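Local coordinates for protein nitrilotriacetate monooxygenase (Burkholderia pseudomallei, PDB 3SDO) that probably acts as a flavin-dependent monooxygenase, using reduced FMN and molecular oxygen to oxidise a substrate such as nitrilotriacetate, at residues A[43-48]-A[399-404]; A[166-171]-A[181-186]. One frame throughout, in Å; residues are numbered along the deposited sequence.

Contact 1 (A[43-48]-A[399-404])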
loop_
_atom_site.group_PDB
_atom_site.type_symbol
_atom_site.label_atom_id
_atom_site.label_comp_id
_atom_site.label_asym_id
_atom_site.label_seq_id
_atom_site.Cartn_x
_atom_site.Cartn_y
_atom_site.Cartn_z
ATOM N N VAL A 43 4.227 -2.398 14.074
ATOM C CA VAL A 43 4.260 -3.837 14.310
ATOM C C VAL A 43 3.992 -4.165 15.790
ATOM O O VAL A 43 3.204 -5.042 16.115
ATOM C CB VAL A 43 5.600 -4.488 13.892
ATOM C CG1 VAL A 43 5.576 -5.999 14.253
ATOM C CG2 VAL A 43 5.884 -4.291 12.379
ATOM N N ASP A 44 4.659 -3.451 16.673
ATOM C CA ASP A 44 4.466 -3.634 18.106
ATOM C C ASP A 44 3.010 -3.403 18.535
ATOM O O ASP A 44 2.416 -4.250 19.221
ATOM C CB ASP A 44 5.409 -2.712 18.867
ATOM C CG ASP A 44 5.169 -2.732 20.358
ATOM O OD1 ASP A 44 5.900 -3.440 21.050
ATOM O OD2 ASP A 44 4.245 -2.058 20.835
ATOM N N ARG A 45 2.422 -2.300 18.071
ATOM C CA ARG A 45 1.035 -1.987 18.375
ATOM C C ARG A 45 0.049 -2.970 17.732
ATOM O O ARG A 45 -0.903 -3.391 18.381
ATOM C CB ARG A 45 0.709 -0.562 17.984
ATOM C CG ARG A 45 1.558 0.504 18.682
ATOM C CD ARG A 45 1.271 0.626 20.145
ATOM N NE ARG A 45 1.966 -0.377 20.955
ATOM C CZ ARG A 45 1.783 -0.563 22.257
ATOM N NH1 ARG A 45 2.478 -1.509 22.892
ATOM N NH2 ARG A 45 0.933 0.197 22.934
ATOM N N ALA A 46 0.269 -3.354 16.477
ATOM C CA ALA A 46 -0.601 -4.348 15.839
ATOM C C ALA A 46 -0.555 -5.676 16.593
ATOM O O ALA A 46 -1.599 -6.295 16.814
ATOM C CB ALA A 46 -0.246 -4.544 14.337
ATOM N N ARG A 47 0.643 -6.090 17.017
ATOM C CA ARG A 47 0.803 -7.352 17.768
ATOM C C ARG A 47 0.185 -7.294 19.154
ATOM O O ARG A 47 -0.444 -8.237 19.596
ATOM C CB ARG A 47 2.276 -7.751 17.860
ATOM C CG ARG A 47 2.796 -8.276 16.530
ATOM C CD ARG A 47 4.262 -8.561 16.604
ATOM N NE ARG A 47 4.749 -9.308 15.445
ATOM C CZ ARG A 47 6.034 -9.493 15.183
ATOM N NH1 ARG A 47 6.972 -8.947 15.976
ATOM N NH2 ARG A 47 6.397 -10.235 14.147
ATOM N N ARG A 48 0.338 -6.154 19.808
ATOM C CA ARG A 48 -0.279 -5.901 21.108
ATOM C C ARG A 48 -1.791 -6.060 21.010
ATOM O O ARG A 48 -2.412 -6.738 21.836
ATOM C CB ARG A 48 0.071 -4.485 21.570
ATOM C CG ARG A 48 -0.150 -4.207 23.038
ATOM C CD ARG A 48 0.906 -4.881 23.879
ATOM N NE ARG A 48 1.020 -4.287 25.203
ATOM C CZ ARG A 48 0.352 -4.677 26.285
ATOM N NH1 ARG A 48 -0.503 -5.689 26.250
ATOM N NH2 ARG A 48 0.576 -4.062 27.424
ATOM N N PRO A 399 -5.963 8.404 22.536
ATOM C CA PRO A 399 -5.250 9.666 22.421
ATOM C C PRO A 399 -3.729 9.481 22.185
ATOM O O PRO A 399 -3.135 10.180 21.368
ATOM C CB PRO A 399 -5.542 10.354 23.774
ATOM C CG PRO A 399 -6.816 9.830 24.187
ATOM C CD PRO A 399 -6.828 8.378 23.726
ATOM N N VAL A 400 -3.131 8.518 22.886
ATOM C CA VAL A 400 -1.725 8.161 22.721
ATOM C C VAL A 400 -1.681 6.635 22.552
ATOM O O VAL A 400 -2.139 5.906 23.427
ATOM C CB VAL A 400 -0.875 8.621 23.943
ATOM C CG1 VAL A 400 0.564 8.096 23.840
ATOM C CG2 VAL A 400 -0.862 10.160 24.065
ATOM N N THR A 401 -1.158 6.172 21.419
ATOM C CA THR A 401 -1.203 4.759 21.034
ATOM C C THR A 401 -0.365 3.849 21.967
ATOM O O THR A 401 -0.633 2.648 22.079
ATOM C CB THR A 401 -0.704 4.571 19.582
ATOM O OG1 THR A 401 -1.250 5.600 18.727
ATOM C CG2 THR A 401 -1.097 3.202 19.053
ATOM N N GLY A 402 0.646 4.428 22.607
ATOM C CA GLY A 402 1.470 3.732 23.606
ATOM C C GLY A 402 0.682 3.343 24.845
ATOM O O GLY A 402 0.078 2.274 24.898
ATOM N N PHE A 403 0.674 4.198 25.858
ATOM C CA PHE A 403 0.009 3.838 27.120
ATOM C C PHE A 403 -1.479 3.632 26.944
ATOM O O PHE A 403 -2.063 2.822 27.643
ATOM C CB PHE A 403 0.285 4.851 28.233
ATOM C CG PHE A 403 -0.605 6.054 28.204
ATOM C CD1 PHE A 403 -1.838 6.024 28.815
ATOM C CD2 PHE A 403 -0.201 7.214 27.573
ATOM C CE1 PHE A 403 -2.656 7.135 28.808
ATOM C CE2 PHE A 403 -1.015 8.327 27.556
ATOM C CZ PHE A 403 -2.248 8.291 28.174
ATOM N N GLY A 404 -2.095 4.340 26.000
ATOM C CA GLY A 404 -3.526 4.168 25.748
ATOM C C GLY A 404 -3.930 2.734 25.442
ATOM O O GLY A 404 -4.875 2.190 26.045
#
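Arg45 reaches from helix 39-51 to the backbone of 399-404, where the chain leads into helix 401-418, and gives the backbone O of Thr401 a hydrogen bond from NH2, 3.0 Å long and fairly straight at 162°. The carbonyl oxygen lies almost level with the guanidinium, beside NH2, while the donor sits tilted from the carbonyl plane of Thr401. Gly402 O is equally near, 3.0 Å from Arg45 NH2. The tight part of the contact is the bend of the arginine chain: folded at chi2 (-69°) and chi3 (82°), it brings Arg45 CD to 3.7 Å from Thr401 CG2, the two side chains running antiparallel alongside each other. Thr401 OG1 meets the backbone O of Gly18 instead. In this TIM-barrel chain of the bacterial luciferase type, the two helices follow strands 11-15 and 393-396, which pair in parallel, so the contact joins neighbouring outer helices of the barrel. The looser, solvent side belongs to Asp44. Its OD2 takes both Arg45 NE and NH1, each at 2.8 Å, in a side-on salt bridge with both nitrogens on one oxygen. Asp406 of helix 401-418 forms a further salt bridge with Arg45 NH2, and its OD1 also pairs with Arg48 NE.

Contact 2 (A[166-171]-A[181-186])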
loop_
_atom_site.group_PDB
_atom_site.type_symbol
_atom_site.label_atom_id
_atom_site.label_comp_id
_atom_site.label_asym_id
_atom_site.label_seq_id
_atom_site.Cartn_x
_atom_site.Cartn_y
_atom_site.Cartn_z
ATOM N N ASP A 166 -15.288 -10.483 -8.329
ATOM C CA ASP A 166 -15.948 -11.739 -8.678
ATOM C C ASP A 166 -15.510 -12.285 -10.044
ATOM O O ASP A 166 -16.171 -13.161 -10.594
ATOM C CB ASP A 166 -17.477 -11.577 -8.573
ATOM C CG ASP A 166 -17.970 -11.556 -7.114
ATOM O OD1 ASP A 166 -17.148 -11.802 -6.195
ATOM O OD2 ASP A 166 -19.189 -11.333 -6.877
ATOM N N SER A 167 -14.365 -11.814 -10.553
ATOM C CA SER A 167 -13.851 -12.254 -11.858
ATOM C C SER A 167 -13.628 -13.758 -11.899
ATOM O O SER A 167 -14.009 -14.424 -12.876
ATOM C CB SER A 167 -12.535 -11.563 -12.199
ATOM O OG SER A 167 -12.698 -10.173 -12.376
ATOM N N TRP A 168 -13.032 -14.266 -10.826
ATOM C CA TRP A 168 -12.558 -15.656 -10.743
ATOM C C TRP A 168 -13.369 -16.485 -9.760
ATOM O O TRP A 168 -13.263 -16.276 -8.558
ATOM C CB TRP A 168 -11.099 -15.661 -10.286
ATOM C CG TRP A 168 -10.138 -15.209 -11.357
ATOM C CD1 TRP A 168 -9.637 -13.947 -11.545
ATOM C CD2 TRP A 168 -9.562 -16.021 -12.356
ATOM N NE1 TRP A 168 -8.810 -13.924 -12.632
ATOM C CE2 TRP A 168 -8.740 -15.191 -13.150
ATOM C CE3 TRP A 168 -9.682 -17.375 -12.688
ATOM C CZ2 TRP A 168 -8.035 -15.670 -14.233
ATOM C CZ3 TRP A 168 -8.980 -17.846 -13.761
ATOM C CH2 TRP A 168 -8.172 -16.998 -14.532
ATOM N N ASP A 169 -14.166 -17.440 -10.242
ATOM C CA ASP A 169 -14.863 -18.317 -9.307
ATOM C C ASP A 169 -13.842 -18.957 -8.366
ATOM O O ASP A 169 -12.704 -19.216 -8.751
ATOM C CB ASP A 169 -15.624 -19.457 -9.991
ATOM C CG ASP A 169 -16.792 -18.993 -10.855
ATOM O OD1 ASP A 169 -17.187 -17.793 -10.850
ATOM O OD2 ASP A 169 -17.331 -19.883 -11.543
ATOM N N ASP A 170 -14.276 -19.245 -7.148
ATOM C CA ASP A 170 -13.391 -19.817 -6.121
ATOM C C ASP A 170 -12.698 -21.113 -6.599
ATOM O O ASP A 170 -11.583 -21.418 -6.181
ATOM C CB ASP A 170 -14.188 -20.088 -4.841
ATOM C CG ASP A 170 -14.684 -18.822 -4.175
ATOM O OD1 ASP A 170 -14.039 -17.747 -4.344
ATOM O OD2 ASP A 170 -15.719 -18.906 -3.447
ATOM N N ASP A 171 -13.342 -21.833 -7.513
ATOM C CA ASP A 171 -12.836 -23.129 -8.002
ATOM C C ASP A 171 -12.336 -23.089 -9.468
ATOM O O ASP A 171 -12.140 -24.135 -10.085
ATOM C CB ASP A 171 -13.915 -24.217 -7.808
ATOM C CG ASP A 171 -15.275 -23.853 -8.436
ATOM O OD1 ASP A 171 -15.465 -22.746 -8.990
ATOM O OD2 ASP A 171 -16.191 -24.689 -8.357
ATOM N N ARG A 181 -4.701 -28.404 -18.488
ATOM C CA ARG A 181 -5.739 -27.380 -18.360
ATOM C C ARG A 181 -5.502 -26.576 -17.063
ATOM O O ARG A 181 -5.597 -27.106 -15.955
ATOM C CB ARG A 181 -7.132 -28.024 -18.379
ATOM C CG ARG A 181 -8.295 -27.062 -18.107
ATOM C CD ARG A 181 -9.689 -27.729 -18.134
ATOM N NE ARG A 181 -9.904 -28.648 -17.003
ATOM C CZ ARG A 181 -11.052 -28.796 -16.330
ATOM N NH1 ARG A 181 -12.121 -28.089 -16.647
ATOM N NH2 ARG A 181 -11.128 -29.648 -15.311
ATOM N N PHE A 182 -5.180 -25.296 -17.223
ATOM C CA PHE A 182 -4.812 -24.452 -16.100
ATOM C C PHE A 182 -6.042 -23.918 -15.364
ATOM O O PHE A 182 -6.048 -23.832 -14.131
ATOM C CB PHE A 182 -3.943 -23.310 -16.590
ATOM C CG PHE A 182 -3.411 -22.436 -15.493
ATOM C CD1 PHE A 182 -3.935 -21.172 -15.277
ATOM C CD2 PHE A 182 -2.398 -22.890 -14.672
ATOM C CE1 PHE A 182 -3.435 -20.365 -14.288
ATOM C CE2 PHE A 182 -1.902 -22.094 -13.648
ATOM C CZ PHE A 182 -2.414 -20.838 -13.453
ATOM N N PHE A 183 -7.080 -23.544 -16.107
ATOM C CA PHE A 183 -8.318 -23.037 -15.510
ATOM C C PHE A 183 -9.537 -23.379 -16.366
ATOM O O PHE A 183 -9.388 -23.693 -17.551
ATOM C CB PHE A 183 -8.226 -21.519 -15.330
ATOM C CG PHE A 183 -8.408 -20.729 -16.607
ATOM C CD1 PHE A 183 -7.470 -20.779 -17.617
ATOM C CD2 PHE A 183 -9.520 -19.931 -16.793
ATOM C CE1 PHE A 183 -7.631 -20.028 -18.801
ATOM C CE2 PHE A 183 -9.679 -19.198 -17.968
ATOM C CZ PHE A 183 -8.728 -19.255 -18.970
ATOM N N ASP A 184 -10.722 -23.312 -15.760
ATOM C CA ASP A 184 -11.994 -23.532 -16.460
ATOM C C ASP A 184 -12.462 -22.168 -16.984
ATOM O O ASP A 184 -12.733 -21.266 -16.193
ATOM C CB ASP A 184 -13.024 -24.152 -15.517
ATOM C CG ASP A 184 -14.378 -24.447 -16.196
ATOM O OD1 ASP A 184 -14.633 -23.988 -17.335
ATOM O OD2 ASP A 184 -15.213 -25.119 -15.554
ATOM N N PRO A 185 -12.523 -22.007 -18.318
ATOM C CA PRO A 185 -12.842 -20.696 -18.915
ATOM C C PRO A 185 -14.227 -20.174 -18.555
ATOM O O PRO A 185 -14.446 -18.959 -18.530
ATOM C CB PRO A 185 -12.773 -20.950 -20.416
ATOM C CG PRO A 185 -12.070 -22.284 -20.583
ATOM C CD PRO A 185 -12.303 -23.052 -19.337
ATOM N N ASP A 186 -15.153 -21.092 -18.304
ATOM C CA ASP A 186 -16.501 -20.721 -17.915
ATOM C C ASP A 186 -16.598 -20.278 -16.473
ATOM O O ASP A 186 -17.677 -19.848 -16.049
ATOM C CB ASP A 186 -17.454 -21.884 -18.147
ATOM C CG ASP A 186 -17.675 -22.165 -19.621
ATOM O OD1 ASP A 186 -17.249 -21.342 -20.470
ATOM O OD2 ASP A 186 -18.278 -23.206 -19.928
#
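In the long irregular excursion between helix 150-165 and strand 193-194, Trp168 and Phe183 form an offset edge-to-face aromatic pair. The edge of the indole's six-membered ring is turned toward the phenyl face, with centroids 5.6 Å apart and planes at 63°. Contact is made at the far corner of the indole: Trp168 CZ3 comes to 3.7 Å from Phe183 CD2, and Trp168 CH2 lies 3.9 Å from the same carbon. Phe183 holds its CG between backbone N and carbonyl carbon (chi1 76°), which sets the ring across the path of the tryptophan, and the two side chains run roughly perpendicular. At the other end of the indole, NE1 donates to the backbone O of Leu204, fixing how the ring is turned. Just beyond Phe183 the chain folds back, as Asp184 OD1 accepts from Asp186 N at 3.1 Å, from above the carboxylate plane. The second subunit lies against this pair, with its Asn75 on Trp168 and its Pro67 on Phe183; beside them Phe182 meets Trp26 of that subunit edge-to-face. The arrangement is that of a long loop reaching from a TIM barrel to the second subunit, its turn an Asx turn.

Overall arrangement
From the N terminus, the chain runs through strand 11-15 into helix 39-51, where segment 43-48 opens the loop of contact 1. Further barrel strands and helices follow up to helix 150-165, after which contact 2 closes a short loop, with nine residues between its segments. The chain then returns to the barrel and finishes its remaining strands before segment 399-404 closes contact 1, so contact 2 is nested within a loop of 350 residues. Contact 1 ties early and late outer helices together where the first and last barrel strands, 11-15 and 393-396, lie side by side; contact 2 joins two parts of one peripheral loop that faces the second subunit. Their centres lie about 41 Å apart and they do not touch.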